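Local atomic coordinates of fusolin (Unidentified entomopoxvirus, PDB entry 4OW5), a protein that forms the crystals of viral spindles that enhance entomopoxvirus virulence, probably by attacking chitin through its lytic polysaccharide monooxygenase-like, chitin-binding domain. Residues Ser147-Tyr152 against Leu194-Thr199. Numbering follows the deposited sequence.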
# COMPACT_ATOMS: atom_id res chain seq x y z
N SER A 147 4.46 12.84 -35.02
CA SER A 147 4.76 11.90 -33.96
C SER A 147 3.49 11.34 -33.38
O SER A 147 2.38 11.78 -33.72
CB SER A 147 5.57 12.59 -32.87
OG SER A 147 4.78 13.58 -32.23
N PHE A 148 3.65 10.33 -32.54
CA PHE A 148 2.52 9.72 -31.84
C PHE A 148 2.99 9.20 -30.48
O PHE A 148 4.19 9.05 -30.24
CB PHE A 148 1.89 8.58 -32.67
CG PHE A 148 2.70 7.32 -32.83
CD1 PHE A 148 3.56 7.16 -33.91
CD2 PHE A 148 2.57 6.26 -31.94
CE1 PHE A 148 4.27 5.98 -34.09
CE2 PHE A 148 3.34 5.10 -32.09
CZ PHE A 148 4.12 4.94 -33.21
N PHE A 149 2.03 8.91 -29.63
CA PHE A 149 2.32 8.39 -28.29
C PHE A 149 1.67 7.08 -28.06
O PHE A 149 0.64 6.77 -28.66
CB PHE A 149 1.79 9.35 -27.21
CG PHE A 149 2.60 10.60 -27.01
CD1 PHE A 149 2.46 11.68 -27.87
CD2 PHE A 149 3.46 10.72 -25.93
CE1 PHE A 149 3.21 12.83 -27.68
CE2 PHE A 149 4.20 11.87 -25.74
CZ PHE A 149 4.11 12.90 -26.64
N GLU A 150 2.27 6.30 -27.17
CA GLU A 150 1.69 5.09 -26.62
C GLU A 150 1.87 5.17 -25.15
O GLU A 150 2.94 5.59 -24.71
CB GLU A 150 2.29 3.82 -27.19
CG GLU A 150 2.08 3.68 -28.66
CD GLU A 150 2.62 2.39 -29.24
OE1 GLU A 150 3.70 1.96 -28.78
OE2 GLU A 150 2.00 1.85 -30.17
N ILE A 151 0.83 4.85 -24.38
CA ILE A 151 0.91 4.85 -22.92
C ILE A 151 0.49 3.48 -22.46
O ILE A 151 -0.51 2.93 -22.96
CB ILE A 151 0.06 5.98 -22.28
CG1 ILE A 151 0.40 7.36 -22.89
CG2 ILE A 151 0.21 5.98 -20.73
CD1 ILE A 151 -0.46 8.52 -22.34
N TYR A 152 1.27 2.93 -21.53
CA TYR A 152 1.06 1.63 -20.93
C TYR A 152 0.98 1.71 -19.44
O TYR A 152 1.58 2.60 -18.84
CB TYR A 152 2.20 0.67 -21.29
CG TYR A 152 2.39 0.46 -22.77
CD1 TYR A 152 1.87 -0.67 -23.40
CD2 TYR A 152 3.14 1.34 -23.53
CE1 TYR A 152 2.06 -0.89 -24.75
CE2 TYR A 152 3.34 1.13 -24.89
CZ TYR A 152 2.77 0.03 -25.51
OH TYR A 152 2.94 -0.23 -26.84
N LEU A 194 5.13 25.09 -25.42
CA LEU A 194 4.20 24.07 -25.91
C LEU A 194 4.43 22.76 -25.14
O LEU A 194 5.56 22.43 -24.81
CB LEU A 194 4.37 23.82 -27.42
CG LEU A 194 4.05 24.99 -28.36
CD1 LEU A 194 4.35 24.61 -29.78
CD2 LEU A 194 2.62 25.41 -28.23
N VAL A 195 3.36 22.05 -24.85
CA VAL A 195 3.38 20.74 -24.20
C VAL A 195 2.45 19.81 -24.97
O VAL A 195 1.62 20.28 -25.76
CB VAL A 195 2.96 20.82 -22.71
CG1 VAL A 195 4.00 21.54 -21.86
CG2 VAL A 195 1.58 21.46 -22.54
N TYR A 196 2.56 18.52 -24.72
CA TYR A 196 1.62 17.52 -25.18
C TYR A 196 0.76 17.20 -23.98
O TYR A 196 1.32 16.85 -22.94
CB TYR A 196 2.28 16.27 -25.69
CG TYR A 196 3.06 16.44 -26.96
CD1 TYR A 196 2.43 16.37 -28.19
CD2 TYR A 196 4.44 16.51 -26.95
CE1 TYR A 196 3.15 16.48 -29.38
CE2 TYR A 196 5.17 16.65 -28.12
CZ TYR A 196 4.52 16.67 -29.34
OH TYR A 196 5.25 16.77 -30.49
N ARG A 197 -0.56 17.36 -24.09
CA ARG A 197 -1.49 17.02 -23.00
C ARG A 197 -2.63 16.18 -23.48
O ARG A 197 -3.21 16.48 -24.51
CB ARG A 197 -2.12 18.24 -22.35
CG ARG A 197 -1.24 19.08 -21.52
CD ARG A 197 -2.08 20.01 -20.65
NE ARG A 197 -3.02 20.85 -21.39
CZ ARG A 197 -2.82 22.12 -21.78
NH1 ARG A 197 -1.68 22.73 -21.51
NH2 ARG A 197 -3.77 22.78 -22.44
N THR A 198 -3.03 15.19 -22.69
CA THR A 198 -4.18 14.33 -23.00
C THR A 198 -4.71 13.72 -21.69
O THR A 198 -3.93 13.47 -20.80
CB THR A 198 -3.77 13.22 -24.01
OG1 THR A 198 -4.93 12.63 -24.57
CG2 THR A 198 -2.89 12.12 -23.41
N THR A 199 -6.01 13.44 -21.62
CA THR A 199 -6.63 12.75 -20.50
C THR A 199 -6.77 11.30 -20.86
O THR A 199 -7.32 10.97 -21.92
CB THR A 199 -7.97 13.38 -20.11
OG1 THR A 199 -7.72 14.71 -19.69
CG2 THR A 199 -8.64 12.63 -18.95
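Phe-149 drives one edge of its ring against a face of Tyr-196, an edge-to-face pair with ring centroids 5.0 Å apart and planes at 62°. The edge that touches is the CE1-CZ side of Phe-149: CZ comes to 3.6 Å from CD2 of Tyr-196, and CE1 sits 3.6 Å above the plane of the tyrosine ring, displaced toward its rim on the CB side. Both side chains leave the backbone with CG opposite the carbonyl carbon (chi1 near -70° in both), and both CB atoms are directed across the gap. The strand axes stay 10.4 Å apart, so the two meet through side chains alone. Trp-215 stacks on Phe-149 and also meets the ring of Tyr-196, while Phe-138 makes a further edge-to-face contact with Phe-149.

At the phenolic end, the hydroxyl of Tyr-196 lies 3.7 Å from OG of Ser-147, too far for a bond. OE2 of Glu-145 hydrogen-bonds to both and so bridges them; Trp-215 NE1 bonds Ser-147 OG as well, giving these buried oxygens polar company. Further along, the contact thins to methyl packing, with CD1 of Ile-151 4.5 Å from CG2 of Thr-198.

Strand 147-154 belongs to one sheet and strand 194-203 to the other, and the segments cross at 44°. This is part of the aromatic packing between the two sheets of a fibronectin type III-like beta-sandwich, the LPMO fold. The side chain of Tyr-196 is about 6 Å from that of His-144, which with His-1 binds copper or zinc in other structures of the protein, no metal being bound to this chain here.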